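Local atomic coordinates of exoenzyme S (PDB entry 6GN8), a protein that is a secreted bacterial toxin thought to act as both an ADP-ribosyltransferase and a GTPase activator, the present chain carrying the ADP-ribosyltransferase part. Residues Leu71-Arg76 against Asp129-Leu133; Phe96-Ala102 against Arg156-Asp160; Val121-Lys125 against Met181-Ser186; Gly148-Phe154 against Val193-Glu199. The protein carries 2 engineered substitutions. All coordinates share one frame; numbering follows the deposited sequence. Where two conformers were deposited one is given.

Interaction 1 of 4, residues Leu71-Arg76 against Asp129-Leu133; sequences LNRALR and DDGYL
R76, near the end of helix 54-77, meets D129 with its guanidinium turned 49° from the carboxylate plane, and the salt bridge is correspondingly uneven. NE supplies the strong half: it reaches D129 OD1 at 2.8 Å, almost straight (173°), with the oxygen in the guanidinium plane and the syn lone pair in use. NH2 adds only a weak bond to D129 OD2. On its anti side, OD1 also accepts from G131 N at 2.8 Å, closing an Asx turn that shapes the loop before strand 133-136. N72 CB lies against one face of the guanidinium, toward its rim.

N72 points its own amide at the same loop. With chi1 at -77°, CG sits beside the backbone N and OD1 takes Y132 N at 2.8 Å, the donor standing above the carbonyl plane. That oxygen also lies at the edge of the Y132 ring, whose CD1 packs against L75 CD1 at 3.8 Å; L71 CD2 follows near CE1. The ring runs on toward helix 83-99, where M92 and F96 adjoin it and D89 and K177 hold the hydroxyl.

One water links R76 NH2 to Y132 O, and another joins R76 O to D130 OD2. Two good donors on one carboxylate oxygen, one of them a guanidinium, would be expected to keep D129 ionised and fix its rotation, tying helix to loop by charge beside an apolar patch.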
loop_
_atom_site.group_PDB
_atom_site.type_symbol
_atom_site.label_atom_id
_atom_site.label_comp_id
_atom_site.label_asym_id
_atom_site.label_seq_id
_atom_site.Cartn_x
_atom_site.Cartn_y
_atom_site.Cartn_z
ATOM N N LEU C 71 -19.459 33.662 23.725
ATOM C CA LEU C 71 -20.207 32.857 22.741
ATOM C C LEU C 71 -19.852 31.351 22.805
ATOM O O LEU C 71 -20.758 30.522 22.963
ATOM C CB LEU C 71 -20.052 33.390 21.298
ATOM C CG LEU C 71 -20.728 32.566 20.194
ATOM C CD1 LEU C 71 -22.246 32.491 20.374
ATOM C CD2 LEU C 71 -20.432 33.129 18.860
ATOM N N ASN C 72 -18.561 31.019 22.682
ATOM C CA ASN C 72 -18.029 29.639 22.703
ATOM C C ASN C 72 -18.336 28.913 24.021
ATOM O O ASN C 72 -18.586 27.708 23.994
ATOM C CB ASN C 72 -16.528 29.635 22.415
ATOM C CG ASN C 72 -16.208 29.840 20.946
ATOM O OD1 ASN C 72 -17.041 29.664 20.039
ATOM N ND2 ASN C 72 -14.987 30.201 20.669
ATOM N N ARG C 73 -18.336 29.653 25.160
ATOM C CA ARG C 73 -18.676 29.121 26.482
ATOM C C ARG C 73 -20.134 28.655 26.464
ATOM O O ARG C 73 -20.445 27.589 26.985
ATOM C CB ARG C 73 -18.445 30.215 27.549
ATOM C CG ARG C 73 -18.803 29.868 28.998
ATOM C CD ARG C 73 -18.370 30.977 29.953
ATOM N NE ARG C 73 -19.249 32.153 29.914
ATOM C CZ ARG C 73 -18.850 33.402 29.659
ATOM N NH1 ARG C 73 -19.723 34.399 29.670
ATOM N NH2 ARG C 73 -17.572 33.660 29.399
ATOM N N ALA C 74 -21.024 29.462 25.848
ATOM C CA ALA C 74 -22.450 29.160 25.773
ATOM C C ALA C 74 -22.731 27.959 24.838
ATOM O O ALA C 74 -23.562 27.115 25.173
ATOM C CB ALA C 74 -23.226 30.381 25.322
ATOM N N LEU C 75 -22.028 27.886 23.691
ATOM C CA LEU C 75 -22.147 26.812 22.703
ATOM C C LEU C 75 -21.650 25.499 23.285
ATOM O O LEU C 75 -22.306 24.471 23.141
ATOM C CB LEU C 75 -21.347 27.154 21.421
ATOM C CG LEU C 75 -21.879 28.284 20.508
ATOM C CD1 LEU C 75 -20.783 28.745 19.506
ATOM C CD2 LEU C 75 -23.112 27.842 19.736
ATOM N N ARG C 76 -20.490 25.552 23.957
ATOM C CA ARG C 76 -19.811 24.409 24.570
ATOM C C ARG C 76 -20.616 23.857 25.741
ATOM O O ARG C 76 -20.706 22.641 25.877
ATOM C CB ARG C 76 -18.370 24.784 25.004
ATOM C CG ARG C 76 -17.399 24.786 23.836
ATOM C CD ARG C 76 -16.069 25.452 24.159
ATOM N NE ARG C 76 -15.254 25.569 22.948
ATOM C CZ ARG C 76 -14.296 26.468 22.748
ATOM N NH1 ARG C 76 -13.983 27.340 23.698
ATOM N NH2 ARG C 76 -13.645 26.505 21.593
ATOM N N ASP C 129 -15.367 20.429 18.094
ATOM C CA ASP C 129 -15.621 21.393 19.158
ATOM C C ASP C 129 -17.034 21.985 18.943
ATOM O O ASP C 129 -17.400 22.286 17.808
ATOM C CB ASP C 129 -14.522 22.486 19.162
ATOM C CG ASP C 129 -14.469 23.325 20.420
ATOM O OD1 ASP C 129 -15.540 23.779 20.879
ATOM O OD2 ASP C 129 -13.353 23.538 20.942
ATOM N N ASP C 130 -17.834 22.143 20.013
ATOM C CA ASP C 130 -19.176 22.718 19.856
ATOM C C ASP C 130 -19.102 24.219 19.577
ATOM O O ASP C 130 -19.995 24.772 18.920
ATOM C CB ASP C 130 -20.063 22.429 21.071
ATOM C CG ASP C 130 -20.660 21.034 21.101
ATOM O OD1 ASP C 130 -20.494 20.283 20.097
ATOM O OD2 ASP C 130 -21.306 20.692 22.115
ATOM N N GLY C 131 -18.041 24.860 20.066
ATOM C CA GLY C 131 -17.791 26.269 19.803
ATOM C C GLY C 131 -17.045 26.446 18.498
ATOM O O GLY C 131 -16.655 25.464 17.861
ATOM N N TYR C 132 -16.839 27.699 18.080
ATOM C CA TYR C 132 -16.018 27.993 16.899
ATOM C C TYR C 132 -14.557 27.708 17.274
ATOM O O TYR C 132 -14.210 27.781 18.463
ATOM C CB TYR C 132 -16.218 29.447 16.439
ATOM C CG TYR C 132 -17.583 29.678 15.836
ATOM C CD1 TYR C 132 -18.669 30.039 16.632
ATOM C CD2 TYR C 132 -17.796 29.535 14.467
ATOM C CE1 TYR C 132 -19.945 30.187 16.089
ATOM C CE2 TYR C 132 -19.067 29.693 13.911
ATOM C CZ TYR C 132 -20.132 30.036 14.726
ATOM O OH TYR C 132 -21.367 30.231 14.181
ATOM N N LEU C 133 -13.727 27.326 16.290
ATOM C CA LEU C 133 -12.318 26.997 16.526
ATOM C C LEU C 133 -11.373 28.074 15.947
ATOM O O LEU C 133 -11.107 28.144 14.735
ATOM C CB LEU C 133 -11.965 25.613 15.957
ATOM C CG LEU C 133 -10.689 24.969 16.514
ATOM C CD1 LEU C 133 -10.959 24.296 17.852
ATOM C CD2 LEU C 133 -10.131 23.946 15.557
HETATM O O HOH W 1 -23.461 21.415 24.201
HETATM O O HOH W 2 -12.055 28.628 19.886
HETATM O O HOH W 3 -19.634 20.733 24.336
#

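Interaction 2 of 4, residues Phe96-Ala102 against Arg156-Asp160; sequences FEKSGQA and RSGID
The ring of F96 receives I159 squarely on one face: CD1 stands 3.6 Å from the ring centroid and 14° off the normal, a CH-pi contact over the centre. At the ring's edge, in its plane, lies S157 O, 3.7 Å from F96 CD1. A second flat group, the guanidinium of R156, has A102 O at its edge, joined through NH2 by a weak hydrogen bond. The side-chain amide of Q101 is nearly parallel to this guanidinium, the planes 17° apart, although its closest approach is to the aliphatic part of the arginine, OE1 lying 3.4 Å from R156 CD.

I159 reaches the ring because CG1 is anti to its carbonyl carbon (chi1 -67°) and the chain continues extended to CD1. The same methyl, together with CG1, touches S99 OG, which is also hydrogen-bonded to A95 O and H52 NE2.

These residues join the C-terminal end of helix 83-99 to strand 159-160, an outer strand of the three-stranded antiparallel sheet, where I159 pairs with L174. G100, with positive phi, takes the chain out of the helix and leads it alongside R156 and S157.

There the backbones bond directly: A102 N donates to R156 O at 2.8 Å, arriving from above the carbonyl plane, and the R156 chain runs extended from CG to NE past A102 O. Q101 CG rests 3.6 Å from S157 OG, a hydroxyl held by E200, whose carboxylate also accepts from R156 N.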
loop_
_atom_site.group_PDB
_atom_site.type_symbol
_atom_site.label_atom_id
_atom_site.label_comp_id
_atom_site.label_asym_id
_atom_site.label_seq_id
_atom_site.Cartn_x
_atom_site.Cartn_y
_atom_site.Cartn_z
ATOM N N PHE C 96 -19.485 31.357 6.758
ATOM C CA PHE C 96 -18.907 30.048 6.427
ATOM C C PHE C 96 -19.639 29.432 5.220
ATOM O O PHE C 96 -19.020 28.745 4.403
ATOM C CB PHE C 96 -18.918 29.100 7.644
ATOM C CG PHE C 96 -17.827 29.386 8.658
ATOM C CD1 PHE C 96 -16.520 28.955 8.442
ATOM C CD2 PHE C 96 -18.113 30.062 9.842
ATOM C CE1 PHE C 96 -15.505 29.251 9.362
ATOM C CE2 PHE C 96 -17.101 30.355 10.766
ATOM C CZ PHE C 96 -15.801 29.942 10.518
ATOM N N GLU C 97 -20.944 29.715 5.083
ATOM C CA GLU C 97 -21.750 29.215 3.967
ATOM C C GLU C 97 -21.224 29.739 2.645
ATOM O O GLU C 97 -21.055 28.964 1.714
ATOM C CB GLU C 97 -23.212 29.605 4.145
ATOM C CG GLU C 97 -23.958 28.724 5.121
ATOM C CD GLU C 97 -25.454 28.751 4.895
ATOM O OE1 GLU C 97 -26.130 29.637 5.469
ATOM O OE2 GLU C 97 -25.948 27.894 4.127
ATOM N N LYS C 98 -20.909 31.042 2.591
ATOM C CA LYS C 98 -20.389 31.745 1.415
ATOM C C LYS C 98 -18.928 31.389 1.093
ATOM O O LYS C 98 -18.531 31.437 -0.070
ATOM C CB LYS C 98 -20.491 33.273 1.622
ATOM C CG LYS C 98 -21.920 33.794 1.665
ATOM C CD LYS C 98 -21.976 35.312 1.748
ATOM C CE LYS C 98 -23.401 35.786 1.815
ATOM N NZ LYS C 98 -23.492 37.264 1.924
ATOM N N SER C 99 -18.135 31.059 2.117
ATOM C CA SER C 99 -16.700 30.833 2.002
ATOM C C SER C 99 -16.302 29.547 1.324
ATOM O O SER C 99 -15.484 29.609 0.409
ATOM C CB SER C 99 -16.032 30.910 3.369
ATOM O OG SER C 99 -16.072 32.259 3.802
ATOM N N GLY C 100 -16.801 28.407 1.795
ATOM C CA GLY C 100 -16.404 27.107 1.259
ATOM C C GLY C 100 -14.932 26.769 1.497
ATOM O O GLY C 100 -14.286 27.349 2.383
ATOM N N GLN C 101 -14.382 25.840 0.678
ATOM C CA GLN C 101 -12.991 25.370 0.764
ATOM C C GLN C 101 -12.001 26.251 -0.041
ATOM O O GLN C 101 -12.251 26.564 -1.206
ATOM C CB GLN C 101 -12.884 23.907 0.284
ATOM C CG GLN C 101 -13.571 22.881 1.204
ATOM C CD GLN C 101 -12.816 21.567 1.371
ATOM O OE1 GLN C 101 -11.890 21.228 0.618
ATOM N NE2 GLN C 101 -13.196 20.785 2.373
ATOM N N ALA C 102 -10.861 26.613 0.579
ATOM C CA ALA C 102 -9.769 27.381 -0.038
ATOM C C ALA C 102 -8.985 26.505 -1.040
ATOM O O ALA C 102 -9.061 25.275 -0.974
ATOM C CB ALA C 102 -8.831 27.923 1.035
ATOM N N ARG C 156 -9.017 23.577 5.006
ATOM C CA ARG C 156 -9.321 24.399 3.841
ATOM C C ARG C 156 -10.527 25.339 4.076
ATOM O O ARG C 156 -10.642 26.340 3.366
ATOM C CB ARG C 156 -9.590 23.507 2.625
ATOM C CG ARG C 156 -8.336 23.139 1.859
ATOM C CD ARG C 156 -8.676 22.336 0.615
ATOM N NE ARG C 156 -7.556 21.494 0.194
ATOM C CZ ARG C 156 -6.928 21.601 -0.972
ATOM N NH1 ARG C 156 -5.909 20.800 -1.261
ATOM N NH2 ARG C 156 -7.315 22.508 -1.861
ATOM N N SER C 157 -11.411 25.031 5.060
ATOM C CA SER C 157 -12.686 25.762 5.269
ATOM C C SER C 157 -12.636 26.921 6.286
ATOM O O SER C 157 -13.689 27.459 6.650
ATOM C CB SER C 157 -13.786 24.789 5.680
ATOM O OG SER C 157 -13.872 23.788 4.679
ATOM N N GLY C 158 -11.433 27.309 6.692
ATOM C CA GLY C 158 -11.234 28.380 7.654
ATOM C C GLY C 158 -11.411 29.758 7.052
ATOM O O GLY C 158 -11.124 29.946 5.874
ATOM N N ILE C 159 -11.884 30.728 7.851
ATOM C CA ILE C 159 -12.046 32.116 7.412
ATOM C C ILE C 159 -10.924 32.947 8.040
ATOM O O ILE C 159 -10.719 32.927 9.260
ATOM C CB ILE C 159 -13.471 32.693 7.711
ATOM C CG1 ILE C 159 -14.544 31.956 6.847
ATOM C CG2 ILE C 159 -13.531 34.245 7.503
ATOM C CD1 ILE C 159 -15.913 32.248 7.226
ATOM N N ASP C 160 -10.167 33.634 7.184
ATOM C CA ASP C 160 -9.099 34.516 7.614
ATOM C C ASP C 160 -9.739 35.831 8.020
ATOM O O ASP C 160 -10.412 36.472 7.209
ATOM C CB ASP C 160 -8.053 34.679 6.503
ATOM C CG ASP C 160 -7.039 35.777 6.754
ATOM O OD1 ASP C 160 -6.473 35.823 7.865
ATOM O OD2 ASP C 160 -6.809 36.589 5.834
#

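Interaction 3 of 4, residues Val121-Lys125 against Met181-Ser186; sequences VEEGK and MRVLLS
R182 and V183 receive the type II beta turn E122-K125, which leads into strand 126-128 and extends that strand's antiparallel pairing with strand 180-188. M181, whose backbone bonds to G127, begins the segment and contributes little to the turn contact itself.

R182 bends at chi3 (-50°), bringing NH2 back to G124 O at 3.1 Å. The oxygen lies in the guanidinium plane, while the donor is tilted from the carbonyl plane; a long, weak ion pair with E205 is a further link.

V183 carries the backbone pairing: its N donates to K125 O at 3.1 Å and its O accepts from G124 N at 2.7 Å, both bonds close to straight. Its CG2 meets V121 CG1 at 3.7 Å, an apolar contact just before the turn begins.

At L184 the strand turns a corner, and L184 and L185 both face V197, a classic beta bulge. L185 CD1 comes near the E123 carboxylate, which also binds basic and polar side chains of another protein's chain.

S186 closes the contact: its backbone N donates to E123 OE2 at 2.8 Å and 174°, meeting the anti lone pair, away from OE1.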
loop_
_atom_site.group_PDB
_atom_site.type_symbol
_atom_site.label_atom_id
_atom_site.label_comp_id
_atom_site.label_asym_id
_atom_site.label_seq_id
_atom_site.Cartn_x
_atom_site.Cartn_y
_atom_site.Cartn_z
ATOM N N VAL C 121 -11.306 12.471 21.907
ATOM C CA VAL C 121 -11.104 11.843 20.592
ATOM C C VAL C 121 -9.794 11.047 20.559
ATOM O O VAL C 121 -8.724 11.593 20.834
ATOM C CB VAL C 121 -11.166 12.867 19.423
ATOM C CG1 VAL C 121 -11.245 12.153 18.078
ATOM C CG2 VAL C 121 -12.344 13.827 19.589
ATOM N N GLU C 122 -9.879 9.757 20.213
ATOM C CA GLU C 122 -8.661 8.955 20.126
ATOM C C GLU C 122 -7.984 9.201 18.764
ATOM O O GLU C 122 -8.630 9.698 17.839
ATOM C CB GLU C 122 -8.931 7.454 20.398
ATOM C CG GLU C 122 -9.885 6.763 19.443
ATOM C CD GLU C 122 -9.692 5.262 19.301
ATOM O OE1 GLU C 122 -8.739 4.839 18.602
ATOM O OE2 GLU C 122 -10.508 4.507 19.879
ATOM N N GLU C 123 -6.679 8.876 18.666
ATOM C CA GLU C 123 -5.827 9.044 17.487
ATOM C C GLU C 123 -6.403 8.277 16.295
ATOM O O GLU C 123 -6.802 7.117 16.440
ATOM C CB GLU C 123 -4.414 8.556 17.833
ATOM C CG GLU C 123 -3.264 9.432 17.367
ATOM C CD GLU C 123 -1.903 8.995 17.880
ATOM O OE1 GLU C 123 -1.500 7.840 17.617
ATOM O OE2 GLU C 123 -1.233 9.809 18.548
ATOM N N GLY C 124 -6.520 8.964 15.159
ATOM C CA GLY C 124 -7.074 8.439 13.909
ATOM C C GLY C 124 -8.594 8.533 13.770
ATOM O O GLY C 124 -9.152 8.249 12.703
ATOM N N LYS C 125 -9.282 8.902 14.858
ATOM C CA LYS C 125 -10.720 9.060 14.886
ATOM C C LYS C 125 -11.084 10.550 14.785
ATOM O O LYS C 125 -10.217 11.430 14.976
ATOM C CB LYS C 125 -11.299 8.424 16.158
ATOM C CG LYS C 125 -11.106 6.904 16.257
ATOM C CD LYS C 125 -11.726 6.073 15.133
ATOM C CE LYS C 125 -12.222 4.721 15.600
ATOM N NZ LYS C 125 -11.116 3.777 15.910
ATOM N N MET C 181 -12.900 17.276 13.017
ATOM C CA MET C 181 -11.447 17.187 12.946
ATOM C C MET C 181 -10.969 15.758 13.306
ATOM O O MET C 181 -11.469 15.151 14.268
ATOM C CB MET C 181 -10.806 18.200 13.904
ATOM C CG MET C 181 -11.095 19.657 13.560
ATOM S SD MET C 181 -10.033 20.248 12.227
ATOM C CE MET C 181 -10.358 21.995 12.339
ATOM N N ARG C 182 -10.034 15.229 12.512
ATOM C CA ARG C 182 -9.347 13.973 12.759
ATOM C C ARG C 182 -8.088 14.231 13.542
ATOM O O ARG C 182 -7.286 15.105 13.178
ATOM C CB ARG C 182 -8.981 13.267 11.462
ATOM C CG ARG C 182 -8.575 11.798 11.695
ATOM C CD ARG C 182 -8.360 11.051 10.393
ATOM N NE ARG C 182 -9.485 11.222 9.471
ATOM C CZ ARG C 182 -10.567 10.451 9.442
ATOM N NH1 ARG C 182 -11.543 10.700 8.577
ATOM N NH2 ARG C 182 -10.692 9.433 10.290
ATOM N N VAL C 183 -7.904 13.467 14.625
ATOM C CA VAL C 183 -6.702 13.560 15.425
ATOM C C VAL C 183 -5.625 12.714 14.716
ATOM O O VAL C 183 -5.680 11.502 14.783
ATOM C CB VAL C 183 -6.947 13.115 16.885
ATOM C CG1 VAL C 183 -5.644 13.176 17.704
ATOM C CG2 VAL C 183 -8.024 13.974 17.527
ATOM N N LEU C 184 -4.678 13.352 14.015
ATOM C CA LEU C 184 -3.600 12.655 13.310
ATOM C C LEU C 184 -2.510 12.161 14.272
ATOM O O LEU C 184 -1.792 11.214 13.969
ATOM C CB LEU C 184 -2.973 13.590 12.254
ATOM C CG LEU C 184 -3.855 13.998 11.044
ATOM C CD1 LEU C 184 -3.025 14.611 9.982
ATOM C CD2 LEU C 184 -4.628 12.804 10.465
ATOM N N LEU C 185 -2.338 12.856 15.393
ATOM C CA LEU C 185 -1.332 12.578 16.415
ATOM C C LEU C 185 -1.715 13.294 17.676
ATOM O O LEU C 185 -2.089 14.480 17.632
ATOM C CB LEU C 185 0.064 13.036 15.941
ATOM C CG LEU C 185 1.255 12.785 16.873
ATOM C CD1 LEU C 185 1.741 11.338 16.795
ATOM C CD2 LEU C 185 2.390 13.752 16.581
ATOM N N SER C 186 -1.637 12.566 18.803
ATOM C CA SER C 186 -1.826 13.074 20.160
ATOM C C SER C 186 -0.728 12.493 21.005
ATOM O O SER C 186 -0.608 11.282 21.155
ATOM C CB SER C 186 -3.206 12.772 20.724
ATOM O OG SER C 186 -3.386 13.661 21.815
#

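Interaction 4 of 4, residues Gly148-Phe154 against Val193-Glu199; sequences GTISTVF and VTRRVLE
I150 and T152 each use both backbone polar groups on the neighbouring strand: I150 N donates to T194 O at 2.8 Å and I150 O accepts from R196 N, and T152 N and O repeat the pattern with R196 O and L198 N. T194 N to G148 O and F154 N to L198 O at 3.0 Å complete six bonds. Short CA-H...O contacts fill the spaces between, such as S151 CA to R196 O at 3.3 Å.

Around this backbone core, paired residues share a face. T149 lies beside T194, its CG2 3.9 Å from T194 CB. On the other face R195, bent at chi2 (-105°), lays its guanidinium over I150, the CG1 near its rim; I150 CG1 in turn meets V193 CG1 at 3.8 Å. Farther along, V197 CG1 touches the edge of the F154 ring.

A second shell fixes the polar ends. D189 holds R195 NE, D116 holds R196 NH1, and T112 bonds to T149 OG1. T152, F154, R195, V197 and E199, on the face shared with I150, meet another protein's chain, with an aromatic ring stacked on F154 and E199 OE2 hydrogen-bonded to an aromatic side chain and salt-bridged to a basic one.

The strand axes lie 4.6 Å apart and diverge by 21°, the ordinary twist of a sheet. They form the one parallel pair, second and third across the five-stranded mixed sheet in this ADP-ribosyltransferase domain.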
loop_
_atom_site.group_PDB
_atom_site.type_symbol
_atom_site.label_atom_id
_atom_site.label_comp_id
_atom_site.label_asym_id
_atom_site.label_seq_id
_atom_site.Cartn_x
_atom_site.Cartn_y
_atom_site.Cartn_z
ATOM N N GLY C 148 -1.315 24.304 28.043
ATOM C CA GLY C 148 -1.442 22.876 28.333
ATOM C C GLY C 148 -1.641 21.965 27.134
ATOM O O GLY C 148 -1.198 20.812 27.152
ATOM N N THR C 149 -2.382 22.430 26.115
ATOM C CA THR C 149 -2.564 21.653 24.890
ATOM C C THR C 149 -2.214 22.566 23.699
ATOM O O THR C 149 -2.815 23.636 23.542
ATOM C CB THR C 149 -3.944 20.954 24.746
ATOM O OG1 THR C 149 -4.926 21.874 24.321
ATOM C CG2 THR C 149 -4.400 20.202 25.985
ATOM N N ILE C 150 -1.182 22.167 22.922
ATOM C CA ILE C 150 -0.683 22.864 21.719
ATOM C C ILE C 150 -1.068 22.018 20.485
ATOM O O ILE C 150 -0.720 20.836 20.451
ATOM C CB ILE C 150 0.854 23.135 21.765
ATOM C CG1 ILE C 150 1.307 23.912 23.016
ATOM C CG2 ILE C 150 1.336 23.845 20.490
ATOM C CD1 ILE C 150 0.665 25.295 23.160
ATOM N N SER C 151 -1.797 22.619 19.494
ATOM C CA SER C 151 -2.273 21.942 18.279
ATOM C C SER C 151 -1.753 22.579 16.999
ATOM O O SER C 151 -1.607 23.792 16.911
ATOM C CB SER C 151 -3.797 21.936 18.220
ATOM O OG SER C 151 -4.402 21.420 19.392
ATOM N N THR C 152 -1.508 21.742 15.996
ATOM C CA THR C 152 -1.158 22.137 14.640
ATOM C C THR C 152 -2.340 21.631 13.825
ATOM O O THR C 152 -2.699 20.447 13.903
ATOM C CB THR C 152 0.232 21.623 14.224
ATOM O OG1 THR C 152 1.184 22.068 15.176
ATOM C CG2 THR C 152 0.642 22.082 12.853
ATOM N N VAL C 153 -2.989 22.552 13.098
ATOM C CA VAL C 153 -4.224 22.306 12.375
ATOM C C VAL C 153 -3.981 22.455 10.884
ATOM O O VAL C 153 -3.336 23.410 10.432
ATOM C CB VAL C 153 -5.341 23.297 12.894
ATOM C CG1 VAL C 153 -6.710 23.019 12.273
ATOM C CG2 VAL C 153 -5.440 23.315 14.424
ATOM N N PHE C 154 -4.556 21.526 10.114
ATOM C CA PHE C 154 -4.536 21.545 8.640
ATOM C C PHE C 154 -5.967 21.548 8.137
ATOM O O PHE C 154 -6.748 20.665 8.506
ATOM C CB PHE C 154 -3.748 20.344 8.064
ATOM C CG PHE C 154 -2.278 20.438 8.362
ATOM C CD1 PHE C 154 -1.428 21.159 7.529
ATOM C CD2 PHE C 154 -1.750 19.866 9.518
ATOM C CE1 PHE C 154 -0.059 21.251 7.810
ATOM C CE2 PHE C 154 -0.393 19.975 9.815
ATOM C CZ PHE C 154 0.447 20.667 8.958
ATOM N N VAL C 193 3.101 18.691 28.341
ATOM C CA VAL C 193 2.313 19.429 27.368
ATOM C C VAL C 193 1.810 18.463 26.299
ATOM O O VAL C 193 2.602 17.725 25.705
ATOM C CB VAL C 193 3.073 20.646 26.736
ATOM C CG1 VAL C 193 2.177 21.447 25.756
ATOM C CG2 VAL C 193 3.668 21.556 27.813
ATOM N N THR C 194 0.479 18.485 26.060
ATOM C CA THR C 194 -0.176 17.697 25.023
ATOM C C THR C 194 0.087 18.417 23.684
ATOM O O THR C 194 -0.185 19.610 23.556
ATOM C CB THR C 194 -1.679 17.485 25.339
ATOM O OG1 THR C 194 -1.767 16.719 26.541
ATOM C CG2 THR C 194 -2.415 16.730 24.215
ATOM N N ARG C 195 0.673 17.694 22.747
ATOM C CA ARG C 195 1.074 18.156 21.427
ATOM C C ARG C 195 0.293 17.360 20.418
ATOM O O ARG C 195 0.454 16.136 20.331
ATOM C CB ARG C 195 2.590 17.995 21.251
ATOM C CG ARG C 195 3.385 18.631 22.391
ATOM C CD ARG C 195 3.997 19.895 21.910
ATOM N NE ARG C 195 4.639 20.670 22.960
ATOM C CZ ARG C 195 5.079 21.902 22.761
ATOM N NH1 ARG C 195 5.643 22.579 23.750
ATOM N NH2 ARG C 195 4.953 22.474 21.574
ATOM N N ARG C 196 -0.613 18.058 19.695
ATOM C CA ARG C 196 -1.574 17.441 18.796
ATOM C C ARG C 196 -1.489 17.943 17.377
ATOM O O ARG C 196 -1.116 19.082 17.125
ATOM C CB ARG C 196 -3.024 17.683 19.318
ATOM C CG ARG C 196 -3.709 16.390 19.694
ATOM C CD ARG C 196 -5.204 16.475 19.902
ATOM N NE ARG C 196 -5.553 16.471 21.324
ATOM C CZ ARG C 196 -5.978 17.546 21.974
ATOM N NH1 ARG C 196 -6.109 18.711 21.339
ATOM N NH2 ARG C 196 -6.284 17.468 23.259
ATOM N N VAL C 197 -1.908 17.086 16.448
ATOM C CA VAL C 197 -2.009 17.425 15.039
ATOM C C VAL C 197 -3.443 17.105 14.625
ATOM O O VAL C 197 -3.900 15.970 14.799
ATOM C CB VAL C 197 -0.932 16.761 14.141
ATOM C CG1 VAL C 197 -1.110 17.155 12.675
ATOM C CG2 VAL C 197 0.468 17.119 14.627
ATOM N N LEU C 198 -4.184 18.132 14.184
ATOM C CA LEU C 198 -5.575 17.951 13.763
ATOM C C LEU C 198 -5.709 18.222 12.299
ATOM O O LEU C 198 -5.039 19.102 11.751
ATOM C CB LEU C 198 -6.543 18.880 14.518
ATOM C CG LEU C 198 -6.621 18.817 16.031
ATOM C CD1 LEU C 198 -7.410 20.023 16.564
ATOM C CD2 LEU C 198 -7.311 17.545 16.486
ATOM N N GLU C 199 -6.630 17.528 11.670
ATOM C CA GLU C 199 -6.891 17.764 10.266
ATOM C C GLU C 199 -8.407 17.819 10.035
ATOM O O GLU C 199 -9.137 17.031 10.630
ATOM C CB GLU C 199 -6.211 16.673 9.426
ATOM C CG GLU C 199 -6.642 16.625 7.980
ATOM C CD GLU C 199 -6.275 15.329 7.287
ATOM O OE1 GLU C 199 -6.693 14.248 7.759
ATOM O OE2 GLU C 199 -5.567 15.400 6.261
#

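In the fold
The four contacts illustrate how chemistry follows position in a fold. Interactions 1 and 4 are buried, yet one joins helix to loop through charge, amide and apolar groups, whereas the other is built chiefly on backbone pairing within a sheet. Interactions 2 and 3 are only partly buried and combine a few backbone bonds with buried apolar side chains and more exposed polar ones. Interactions 3 and 4 adjoin through neighbouring strands 180-188 and 194-200, their centres about 10 Å apart, and both reach another protein's chain. Interactions 1 and 2 instead bring successive helices, 54-77 and 83-99, onto the edges of the smaller sheet, and meet where Y132 packs on F96. Interaction 1 also touches interaction 3, through L133 and M181.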